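Local coordinates for protein rubber oxygenase (Streptomyces sp., PDB 5O1L) that cleaves poly(cis-1,4-isoprene) in natural and synthetic rubber by heme b-dependent addition of dioxygen to its double bonds, giving oligo-isoprenoids with terminal keto and aldehyde groups, at residues A[47-51]-A[52-56]; A[109-113]-A[114-118]; A[247-251]-A[252-256]; A[288-291]-A[292-295]; A[333-336]-A[337-341]. All blocks are in the same frame, centred on the assembly; numbering follows the deposited sequence.

Contact 1: A[47-51]-A[52-56]; sequences VGVDP and EYVWD
Asp50 organises this turn by accepting two backbone N-H groups, one on its side chain and one on its carbonyl. Glu52 N donates to Asp50 OD1 at 3.0 Å with an N-H...O angle of 164°, and the bond two residues back makes an Asx turn. The amide meets OD1 from above the carboxylate plane. CG of Asp50 stands anti to the backbone N (chi1 -175°), which places OD1 beside the Glu52 amide. Tyr53 N donates to Asp50 O, also at 3.0 Å, closing the beta turn through Pro51 and Glu52, both with the backbone angles of a type I turn. A weak bond, Val54 N to Pro51 O at 3.4 Å, carries the 3-10-like winding one step on.

The other carboxylate oxygen, Asp50 OD2, lies in plane at the Tyr53 ring edge, 3.6 Å from CD2, with carboxylate and ring planes nearly perpendicular (85°). Flanking the turn, Val49 CG1 and Val54 CG2 touch at 3.6 Å, their side chains crossing at about a right angle. Glu52 turns its carboxylate away to a salt bridge with Arg147, while Val49 O accepts from Tyr274 OH. The turn lies in the loop before helix 59-68, with Pro51 on Ala225 and Val54 on Gln224 of helix 224-244. Proline brings no N-H, and the two amides after it both find acceptors on Asp50, the chemistry of an Asx-Pro turn.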
# COMPACT_ATOMS: atom_id res chain seq x y z
N VAL A 47 18.73 19.45 0.82
CA VAL A 47 18.42 20.83 0.96
C VAL A 47 17.30 21.09 1.99
O VAL A 47 17.36 22.07 2.73
CB VAL A 47 17.98 21.38 -0.43
CG1 VAL A 47 17.52 22.81 -0.30
CG2 VAL A 47 19.11 21.26 -1.45
N GLY A 48 16.28 20.27 1.96
CA GLY A 48 15.10 20.42 2.86
C GLY A 48 13.95 21.12 2.14
O GLY A 48 13.82 22.30 2.21
N VAL A 49 13.22 20.37 1.36
CA VAL A 49 12.12 20.84 0.48
C VAL A 49 10.86 20.22 0.94
O VAL A 49 10.82 19.00 1.13
CB VAL A 49 12.39 20.47 -1.01
CG1 VAL A 49 11.18 20.87 -1.82
CG2 VAL A 49 13.65 21.16 -1.51
N ASP A 50 9.80 20.96 1.17
CA ASP A 50 8.53 20.39 1.62
C ASP A 50 7.89 19.44 0.59
O ASP A 50 7.52 19.85 -0.52
CB ASP A 50 7.59 21.57 1.86
CG ASP A 50 6.26 21.17 2.46
OD1 ASP A 50 5.95 20.00 2.68
OD2 ASP A 50 5.46 22.15 2.64
N PRO A 51 7.73 18.16 0.97
CA PRO A 51 7.21 17.19 0.02
C PRO A 51 5.74 17.33 -0.31
O PRO A 51 5.25 16.65 -1.23
CB PRO A 51 7.51 15.86 0.69
CG PRO A 51 7.48 16.16 2.15
CD PRO A 51 8.03 17.55 2.26
N GLU A 52 5.03 18.23 0.38
CA GLU A 52 3.67 18.61 -0.05
C GLU A 52 3.67 19.25 -1.43
O GLU A 52 2.62 19.28 -2.08
CB GLU A 52 3.01 19.54 0.99
CG GLU A 52 2.72 18.78 2.26
CD GLU A 52 1.46 17.97 2.23
OE1 GLU A 52 0.61 18.21 1.30
OE2 GLU A 52 1.24 17.17 3.18
N TYR A 53 4.81 19.78 -1.86
CA TYR A 53 4.91 20.49 -3.13
C TYR A 53 5.91 19.91 -4.08
O TYR A 53 6.52 20.58 -4.89
CB TYR A 53 5.15 22.00 -2.87
CG TYR A 53 4.06 22.64 -2.04
CD1 TYR A 53 2.89 23.08 -2.65
CD2 TYR A 53 4.18 22.80 -0.69
CE1 TYR A 53 1.91 23.75 -1.94
CE2 TYR A 53 3.22 23.47 0.06
CZ TYR A 53 2.07 23.92 -0.57
OH TYR A 53 1.09 24.56 0.16
N VAL A 54 6.06 18.59 -3.95
CA VAL A 54 6.92 17.80 -4.82
C VAL A 54 6.08 16.64 -5.33
O VAL A 54 5.38 15.98 -4.57
CB VAL A 54 8.19 17.31 -4.10
CG1 VAL A 54 9.07 16.50 -5.01
CG2 VAL A 54 8.99 18.46 -3.45
N TRP A 55 6.14 16.39 -6.63
CA TRP A 55 5.38 15.30 -7.27
C TRP A 55 6.39 14.36 -7.88
O TRP A 55 7.23 13.85 -7.16
CB TRP A 55 4.31 15.90 -8.17
CG TRP A 55 3.25 16.64 -7.37
CD1 TRP A 55 2.12 16.12 -6.86
CD2 TRP A 55 3.25 18.01 -7.03
NE1 TRP A 55 1.41 17.06 -6.18
CE2 TRP A 55 2.08 18.24 -6.27
CE3 TRP A 55 4.13 19.09 -7.27
CZ2 TRP A 55 1.75 19.50 -5.76
CZ3 TRP A 55 3.79 20.34 -6.76
CH2 TRP A 55 2.63 20.52 -6.03
N ASP A 56 6.42 14.14 -9.19
CA ASP A 56 7.41 13.28 -9.85
C ASP A 56 7.99 14.04 -11.04
O ASP A 56 7.46 14.02 -12.14
CB ASP A 56 6.78 11.95 -10.25
CG ASP A 56 7.79 10.90 -10.71
OD1 ASP A 56 8.87 11.28 -11.17
OD2 ASP A 56 7.47 9.69 -10.61

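Contact 2: A[109-113]-A[114-118]; sequences SWADK and AALDR. With EDO (1,2-ethanediol), chain G.
Asp112 and Lys113 open helix 113-125 with the regular i to i+4 ladder: Leu116 N donates to Asp112 O at 2.9 Å, nearly collinear with the carbonyl, and Asp117 N donates to Lys113 O. Asp112 is the N-cap. Its CG lies opposite the backbone N (chi1 -176°), a setting that sends OD1 over the first turn, where it accepts from Ala115 N at 3.0 Å on the anti side of the carboxylate. Ala114 N is served differently, by O1 of a 1,2-ethanediol at 3.0 Å; O2 of the same diol donates to Asp112 OD2 at 3.1 Å. The diol, probably from the crystallisation liquor, therefore spans the cap carboxylate and a first-turn amide.

Just before the cap, Ala111 CB reaches Leu116 CD1 at 4.5 Å, a loose hydrophobic staple between the residue preceding the cap and the fourth helical residue. On another flank, Lys113 runs extended until its last torsion bends NZ back onto Asp117 OD2, 2.8 Å away, a salt bridge using the syn lone pair of that oxygen. Replacing Asp117 by an alanine would probably leave Lys113 NZ without its carboxylate mate and the lysine chain freer to swing.

The cap sits against helix 251-267: His259 NE2 pairs with Asp112 N, the His259 side chain touches Ala115 and Leu116, and Trp110 rests on Val263. On the loop side, Leu182 packs against Lys113 and Asp117.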
# COMPACT_ATOMS: atom_id res chain seq x y z
N SER A 109 21.28 2.23 -5.48
CA SER A 109 22.59 1.72 -5.11
C SER A 109 22.70 1.11 -3.70
O SER A 109 23.53 0.23 -3.43
CB SER A 109 23.62 2.91 -5.17
OG SER A 109 23.21 3.93 -4.26
N TRP A 110 21.74 1.51 -2.83
CA TRP A 110 21.69 1.06 -1.50
C TRP A 110 20.77 -0.14 -1.30
O TRP A 110 20.64 -0.62 -0.17
CB TRP A 110 21.23 2.21 -0.60
CG TRP A 110 20.08 3.04 -1.08
CD1 TRP A 110 20.08 4.17 -1.77
CD2 TRP A 110 18.67 2.74 -0.87
NE1 TRP A 110 18.82 4.65 -2.02
CE2 TRP A 110 17.94 3.74 -1.47
CE3 TRP A 110 17.99 1.73 -0.22
CZ2 TRP A 110 16.55 3.79 -1.40
CZ3 TRP A 110 16.58 1.81 -0.18
CH2 TRP A 110 15.92 2.81 -0.78
N ALA A 111 20.19 -0.66 -2.36
CA ALA A 111 19.42 -1.91 -2.22
C ALA A 111 20.30 -3.06 -1.87
O ALA A 111 21.42 -3.23 -2.46
CB ALA A 111 18.70 -2.21 -3.49
N ASP A 112 19.90 -3.87 -0.91
CA ASP A 112 20.65 -5.01 -0.45
C ASP A 112 19.87 -6.28 -0.78
O ASP A 112 18.82 -6.54 -0.20
CB ASP A 112 20.86 -4.85 1.01
CG ASP A 112 21.72 -5.92 1.62
OD1 ASP A 112 21.37 -7.11 1.63
OD2 ASP A 112 22.82 -5.56 2.14
N LYS A 113 20.38 -7.06 -1.72
CA LYS A 113 19.67 -8.23 -2.24
C LYS A 113 19.38 -9.20 -1.12
O LYS A 113 18.23 -9.76 -1.08
CB LYS A 113 20.53 -8.95 -3.29
CG LYS A 113 20.01 -10.34 -3.73
CD LYS A 113 20.93 -11.17 -4.67
CE LYS A 113 20.14 -12.31 -5.35
NZ LYS A 113 19.17 -13.01 -4.47
N ALA A 114 20.34 -9.47 -0.22
CA ALA A 114 20.13 -10.43 0.84
C ALA A 114 18.97 -9.99 1.75
O ALA A 114 18.14 -10.81 2.18
CB ALA A 114 21.35 -10.65 1.63
N ALA A 115 18.92 -8.70 2.05
CA ALA A 115 17.86 -8.22 2.92
C ALA A 115 16.53 -8.27 2.22
O ALA A 115 15.50 -8.55 2.83
CB ALA A 115 18.13 -6.80 3.37
N LEU A 116 16.51 -7.91 0.96
CA LEU A 116 15.28 -8.03 0.21
C LEU A 116 14.75 -9.47 0.22
O LEU A 116 13.57 -9.68 0.36
CB LEU A 116 15.42 -7.49 -1.20
CG LEU A 116 15.63 -5.99 -1.33
CD1 LEU A 116 16.00 -5.69 -2.80
CD2 LEU A 116 14.53 -5.18 -0.80
N ASP A 117 15.64 -10.41 0.03
CA ASP A 117 15.25 -11.84 0.06
C ASP A 117 14.73 -12.20 1.43
O ASP A 117 13.71 -12.95 1.57
CB ASP A 117 16.45 -12.72 -0.26
CG ASP A 117 16.92 -12.69 -1.69
OD1 ASP A 117 16.26 -12.13 -2.60
OD2 ASP A 117 18.01 -13.30 -1.94
N ARG A 118 15.39 -11.73 2.50
CA ARG A 118 14.95 -12.04 3.84
C ARG A 118 13.59 -11.46 4.14
O ARG A 118 12.77 -12.08 4.80
CB ARG A 118 16.01 -11.59 4.85
CG ARG A 118 15.62 -11.91 6.24
CD ARG A 118 16.73 -11.54 7.26
NE ARG A 118 16.39 -12.23 8.46
CZ ARG A 118 17.24 -12.81 9.30
NH1 ARG A 118 18.55 -12.70 9.12
NH2 ARG A 118 16.75 -13.42 10.37
C1 EDO G . 24.12 -7.93 0.02
O1 EDO G . 23.12 -8.59 -0.77
C2 EDO G . 24.25 -8.59 1.40
O2 EDO G . 24.98 -7.74 2.28

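Contact 3: A[247-251]-A[252-256]; sequences VRVNT and ADAEA
Asn250 N-caps helix 251-267, its OD1 accepting from Asp253 N at 2.8 Å. The C=O...N angle of 176° puts the donor almost straight ahead of the amide oxygen. For this, CG sits between the backbone N and the carbonyl carbon (chi1 64°), tucking the amide back over the first turn. The first i to i+4 bond, Ala254 N to Asn250 O at 3.0 Å, then starts the helical ladder.

Asp253 can be followed outward from the same turn. Its CB lies 3.3 Å from Asn250 OD1, alongside the capping oxygen, and CG keeps nearly the same spacing; the carboxylate lies beside the oxygen end of the cap amide, the two planes 32° apart. At the tip the oxygens divide their work. OD1 forms a salt bridge with Arg118 NE of helix 113-125. OD2 accepts from two waters: water 1, at 2.7 Å, which also takes the hydrogen of Asn250 N and donates to Arg248 O, and water 2, at 2.8 Å, which accepts from Asn250 ND2. A direct capping box would need Asp253 to reach Asn250 N itself; here water 1 relays that return bond. An alanine in place of Asp253 would probably leave Arg118 without its partner charge and both waters without the carboxylate oxygen that accepts from them.

Phe122 of helix 113-125 touches Val249 and Asp253. A hydrophobic staple completes the cap, with Val249 CG1 packed on Ala254 CB at 3.8 Å.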
# COMPACT_ATOMS: atom_id res chain seq x y z
N VAL A 247 3.25 -11.65 17.13
CA VAL A 247 3.97 -12.33 16.10
C VAL A 247 5.48 -12.25 16.41
O VAL A 247 5.95 -11.15 16.84
CB VAL A 247 3.64 -11.70 14.70
CG1 VAL A 247 4.49 -12.33 13.61
CG2 VAL A 247 2.16 -11.76 14.44
N ARG A 248 6.21 -13.34 16.15
CA ARG A 248 7.65 -13.32 16.42
C ARG A 248 8.38 -12.60 15.30
O ARG A 248 8.45 -13.06 14.17
CB ARG A 248 8.19 -14.72 16.68
CG ARG A 248 7.56 -15.38 17.92
CD ARG A 248 7.32 -14.54 19.24
NE ARG A 248 8.57 -14.52 20.01
CZ ARG A 248 8.86 -13.70 21.02
NH1 ARG A 248 10.08 -13.75 21.59
NH2 ARG A 248 7.97 -12.82 21.47
N VAL A 249 8.76 -11.36 15.59
CA VAL A 249 9.48 -10.50 14.67
C VAL A 249 10.84 -10.20 15.29
O VAL A 249 10.90 -9.24 16.09
CB VAL A 249 8.71 -9.25 14.33
CG1 VAL A 249 9.46 -8.51 13.19
CG2 VAL A 249 7.29 -9.55 13.87
N ASN A 250 11.84 -10.95 14.86
CA ASN A 250 13.16 -10.68 15.36
C ASN A 250 13.72 -9.44 14.68
O ASN A 250 13.17 -8.93 13.67
CB ASN A 250 14.03 -11.87 15.29
CG ASN A 250 14.31 -12.36 13.87
OD1 ASN A 250 14.41 -11.58 12.93
ND2 ASN A 250 14.52 -13.68 13.69
N THR A 251 14.78 -8.89 15.23
CA THR A 251 15.29 -7.63 14.75
C THR A 251 15.70 -7.70 13.28
O THR A 251 15.46 -6.76 12.49
CB THR A 251 16.50 -7.21 15.56
OG1 THR A 251 17.48 -8.28 15.65
CG2 THR A 251 15.96 -6.77 16.94
N ALA A 252 16.35 -8.79 12.89
CA ALA A 252 16.84 -8.90 11.54
C ALA A 252 15.65 -8.93 10.53
O ALA A 252 15.72 -8.28 9.47
CB ALA A 252 17.67 -10.14 11.35
N ASP A 253 14.60 -9.65 10.88
CA ASP A 253 13.44 -9.69 9.98
C ASP A 253 12.74 -8.35 9.95
O ASP A 253 12.26 -7.94 8.88
CB ASP A 253 12.44 -10.74 10.44
CG ASP A 253 12.81 -12.15 9.99
OD1 ASP A 253 13.61 -12.35 9.06
OD2 ASP A 253 12.24 -13.08 10.61
N ALA A 254 12.59 -7.63 11.05
CA ALA A 254 12.03 -6.31 11.07
C ALA A 254 12.81 -5.39 10.17
O ALA A 254 12.23 -4.57 9.45
CB ALA A 254 11.95 -5.73 12.45
N GLU A 255 14.12 -5.45 10.25
CA GLU A 255 14.97 -4.59 9.40
C GLU A 255 14.84 -4.95 7.94
O GLU A 255 14.86 -4.07 7.08
CB GLU A 255 16.40 -4.67 9.83
CG GLU A 255 16.61 -4.00 11.15
CD GLU A 255 16.25 -2.58 11.25
OE1 GLU A 255 16.68 -1.83 10.30
OE2 GLU A 255 15.64 -2.19 12.28
N ALA A 256 14.70 -6.23 7.63
CA ALA A 256 14.57 -6.65 6.24
C ALA A 256 13.23 -6.24 5.67
O ALA A 256 13.16 -5.79 4.52
CB ALA A 256 14.72 -8.15 6.16
O HOH W 1 11.05 -12.98 13.01
O HOH W 2 14.28 -14.98 10.84
O HOH W 3 17.55 -10.77 14.71

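Contact 4: A[288-291]-A[292-295]; sequences QVLD and PILA
Leu290, with CG anti to its amide nitrogen (chi1 173°), and Leu294, with CG anti to the carbonyl carbon (chi1 -65°), bring Leu290 CD1 to 3.9 Å from Leu294 CD2. Ile293 takes the rarer setting, chi1 64°, with CG1 between backbone N and carbonyl carbon; this puts Ile293 CG1 3.4 Å from both Val289 O and Leu290 O. Its CD1 stands a looser 4.3 Å from Leu290 CD1.

Helix 279-289 ends here in a short 3-10 turn. Pro292 has no hydrogen to give, and its ring carbon CG packs 3.3 Å from Gln288 O, the oxygen that the i+4 amide would have bonded. Ile293 N instead bonds three residues back to Leu290 O at 3.1 Å, the donor well above the carbonyl plane; Leu294 N follows with a weak bond to Asp291 O. Water 4 donates to both Asp291 O and Leu294 O, each at 2.8 Å, bridging the turn to the outgoing chain. Leu290 and Ile293 pack on Val229 of helix 224-244, while Met141 meets Leu290 and Leu294.

Proline thus breaks the helical ladder, and the carbonyls left at its end are met by shorter-range amides, hydrocarbon and water.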
# COMPACT_ATOMS: atom_id res chain seq x y z
N GLN A 288 2.78 11.70 13.29
CA GLN A 288 2.58 13.07 12.92
C GLN A 288 1.87 13.24 11.60
O GLN A 288 1.16 14.22 11.37
CB GLN A 288 3.91 13.77 12.80
CG GLN A 288 3.84 15.24 13.11
CD GLN A 288 5.24 15.79 13.07
OE1 GLN A 288 6.05 15.62 13.99
NE2 GLN A 288 5.54 16.42 12.01
N VAL A 289 2.09 12.34 10.64
CA VAL A 289 1.58 12.54 9.29
C VAL A 289 0.42 11.67 8.88
O VAL A 289 -0.25 12.05 7.93
CB VAL A 289 2.65 12.45 8.22
CG1 VAL A 289 3.85 13.34 8.54
CG2 VAL A 289 3.08 11.03 7.99
N LEU A 290 0.23 10.52 9.57
CA LEU A 290 -0.90 9.71 9.24
C LEU A 290 -2.01 9.91 10.27
O LEU A 290 -3.14 10.24 9.90
CB LEU A 290 -0.47 8.23 9.15
CG LEU A 290 -1.56 7.20 8.97
CD1 LEU A 290 -2.28 7.42 7.67
CD2 LEU A 290 -1.04 5.81 9.10
N ASP A 291 -1.72 9.69 11.52
CA ASP A 291 -2.79 9.68 12.56
C ASP A 291 -3.69 10.93 12.51
O ASP A 291 -4.91 10.79 12.48
CB ASP A 291 -2.22 9.43 13.96
CG ASP A 291 -1.53 8.08 14.08
OD1 ASP A 291 -1.52 7.29 13.11
OD2 ASP A 291 -0.89 7.78 15.13
N PRO A 292 -3.11 12.14 12.43
CA PRO A 292 -3.93 13.35 12.43
C PRO A 292 -4.76 13.65 11.18
O PRO A 292 -5.63 14.53 11.22
CB PRO A 292 -2.90 14.48 12.61
CG PRO A 292 -1.67 13.82 13.07
CD PRO A 292 -1.66 12.50 12.37
N ILE A 293 -4.53 12.98 10.07
CA ILE A 293 -5.28 13.24 8.87
C ILE A 293 -6.41 12.29 8.64
O ILE A 293 -7.21 12.55 7.71
CB ILE A 293 -4.42 13.44 7.60
CG1 ILE A 293 -3.60 12.20 7.17
CG2 ILE A 293 -3.46 14.62 7.82
CD1 ILE A 293 -4.39 11.07 6.63
N LEU A 294 -6.51 11.23 9.45
CA LEU A 294 -7.56 10.24 9.26
C LEU A 294 -8.91 10.92 9.56
O LEU A 294 -9.05 11.61 10.55
CB LEU A 294 -7.42 9.01 10.15
CG LEU A 294 -6.16 8.18 9.82
CD1 LEU A 294 -6.04 7.08 10.88
CD2 LEU A 294 -6.13 7.58 8.45
N ALA A 295 -9.81 10.77 8.62
CA ALA A 295 -11.10 11.46 8.68
C ALA A 295 -12.10 10.75 7.83
O ALA A 295 -11.80 10.30 6.75
CB ALA A 295 -10.98 12.89 8.24
O HOH W 4 -7.44 11.83 12.85

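Contact 5: A[333-336]-A[337-341]; sequences GEVG and DMIGL
Gly333 O lies over one face of the Asp337 carboxylate, 3.0 Å from CG and an even 3.3 Å from both OD1 and OD2. Two acceptors meet there, so the approach is contact without a bond; it follows from chi1 of -72°, which folds the carboxylate back along the helix. The carbonyl's own bond goes to Asp337 N at 2.8 Å. From the carboxylate, OD1 is held by salt bridges to Arg328 and Lys343, which probably offset the nearby carbonyl's negative end.

Met338 N to Glu334 O and Ile339 N to Val335 O continue the ladder of helix 333-339, and Val335 CG1 stands 4.4 Å from Ile339 CG1 along one side. The helix then closes with a Schellman motif. Gly340 takes a positive phi (91°), at which a side chain would jam against the preceding carbonyl oxygen, and Leu341 N reaches back to Gly336 O at 2.9 Å. The companion bond, Gly340 N to Asp337 O, is weak.

Gly336 O also receives a weak bond from Gly340 N, so this one carbonyl serves two amides. Leu341 CD1 packs on Gly336, 4.1 Å from its CA. Leu341 also packs on Leu308 of helix 298-313, and Ile339 on Thr304 of the same helix.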
# COMPACT_ATOMS: atom_id res chain seq x y z
N GLY A 333 -11.11 1.07 17.97
CA GLY A 333 -12.47 1.58 17.94
C GLY A 333 -12.60 3.00 17.45
O GLY A 333 -13.59 3.30 16.80
N GLU A 334 -11.60 3.84 17.64
CA GLU A 334 -11.66 5.23 17.13
C GLU A 334 -11.64 5.29 15.63
O GLU A 334 -12.50 5.94 15.02
CB GLU A 334 -10.51 6.09 17.65
CG GLU A 334 -10.58 6.40 19.14
CD GLU A 334 -9.28 7.01 19.63
OE1 GLU A 334 -8.56 6.30 20.40
OE2 GLU A 334 -8.96 8.17 19.20
N VAL A 335 -10.72 4.55 15.00
CA VAL A 335 -10.76 4.53 13.56
C VAL A 335 -11.94 3.72 13.04
O VAL A 335 -12.51 4.05 12.02
CB VAL A 335 -9.40 4.06 13.00
CG1 VAL A 335 -9.45 3.81 11.52
CG2 VAL A 335 -8.32 5.12 13.32
N GLY A 336 -12.29 2.63 13.74
CA GLY A 336 -13.44 1.90 13.28
C GLY A 336 -14.71 2.74 13.25
O GLY A 336 -15.51 2.65 12.33
N ASP A 337 -14.84 3.55 14.30
CA ASP A 337 -16.03 4.47 14.42
C ASP A 337 -16.00 5.49 13.32
O ASP A 337 -17.00 5.73 12.68
CB ASP A 337 -16.09 5.16 15.78
CG ASP A 337 -16.47 4.21 16.92
OD1 ASP A 337 -16.88 3.03 16.72
OD2 ASP A 337 -16.32 4.62 18.09
N MET A 338 -14.82 6.03 13.01
CA MET A 338 -14.69 7.01 11.91
C MET A 338 -15.09 6.49 10.57
O MET A 338 -15.67 7.20 9.78
CB MET A 338 -13.25 7.44 11.86
CG MET A 338 -12.91 8.59 10.98
SD MET A 338 -11.15 8.74 11.19
CE MET A 338 -10.90 9.44 12.78
N ILE A 339 -14.75 5.24 10.29
CA ILE A 339 -15.10 4.58 9.08
C ILE A 339 -16.57 4.13 9.04
O ILE A 339 -17.09 3.81 8.00
CB ILE A 339 -14.10 3.35 8.92
CG1 ILE A 339 -12.72 3.90 8.62
CG2 ILE A 339 -14.51 2.39 7.85
CD1 ILE A 339 -12.80 5.03 7.63
N GLY A 340 -17.17 3.97 10.21
CA GLY A 340 -18.54 3.47 10.31
C GLY A 340 -18.69 1.99 10.44
O GLY A 340 -19.75 1.46 10.08
N LEU A 341 -17.66 1.29 10.95
CA LEU A 341 -17.79 -0.16 11.12
C LEU A 341 -18.72 -0.44 12.29
O LEU A 341 -18.47 0.06 13.39
CB LEU A 341 -16.43 -0.83 11.40
CG LEU A 341 -15.44 -0.61 10.29
CD1 LEU A 341 -14.13 -1.25 10.74
CD2 LEU A 341 -15.93 -1.14 8.96

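The five contacts follow one another along an all-alpha chain, all at turns or helix ends. Contact 1 lies in the loop before helix 59-68; contacts 2 and 3 cap the starts of helices 113-125 and 251-267; contacts 4 and 5 mark the ends of helices 279-289 and 333-339. Contacts 3 to 5 lie in the catalytic-domain range. Contacts 2 and 3, centres 15 Å apart, touch, Arg118 CZ lying 3.4 Å from Ala252 CB; contacts 4 and 5, centres 14 Å apart, meet through Leu294 against Val335 and Met338. The touching pairs thus tie together helices far apart in sequence. The Glu52 and Ile293 side chains each lie about 10 Å from the heme.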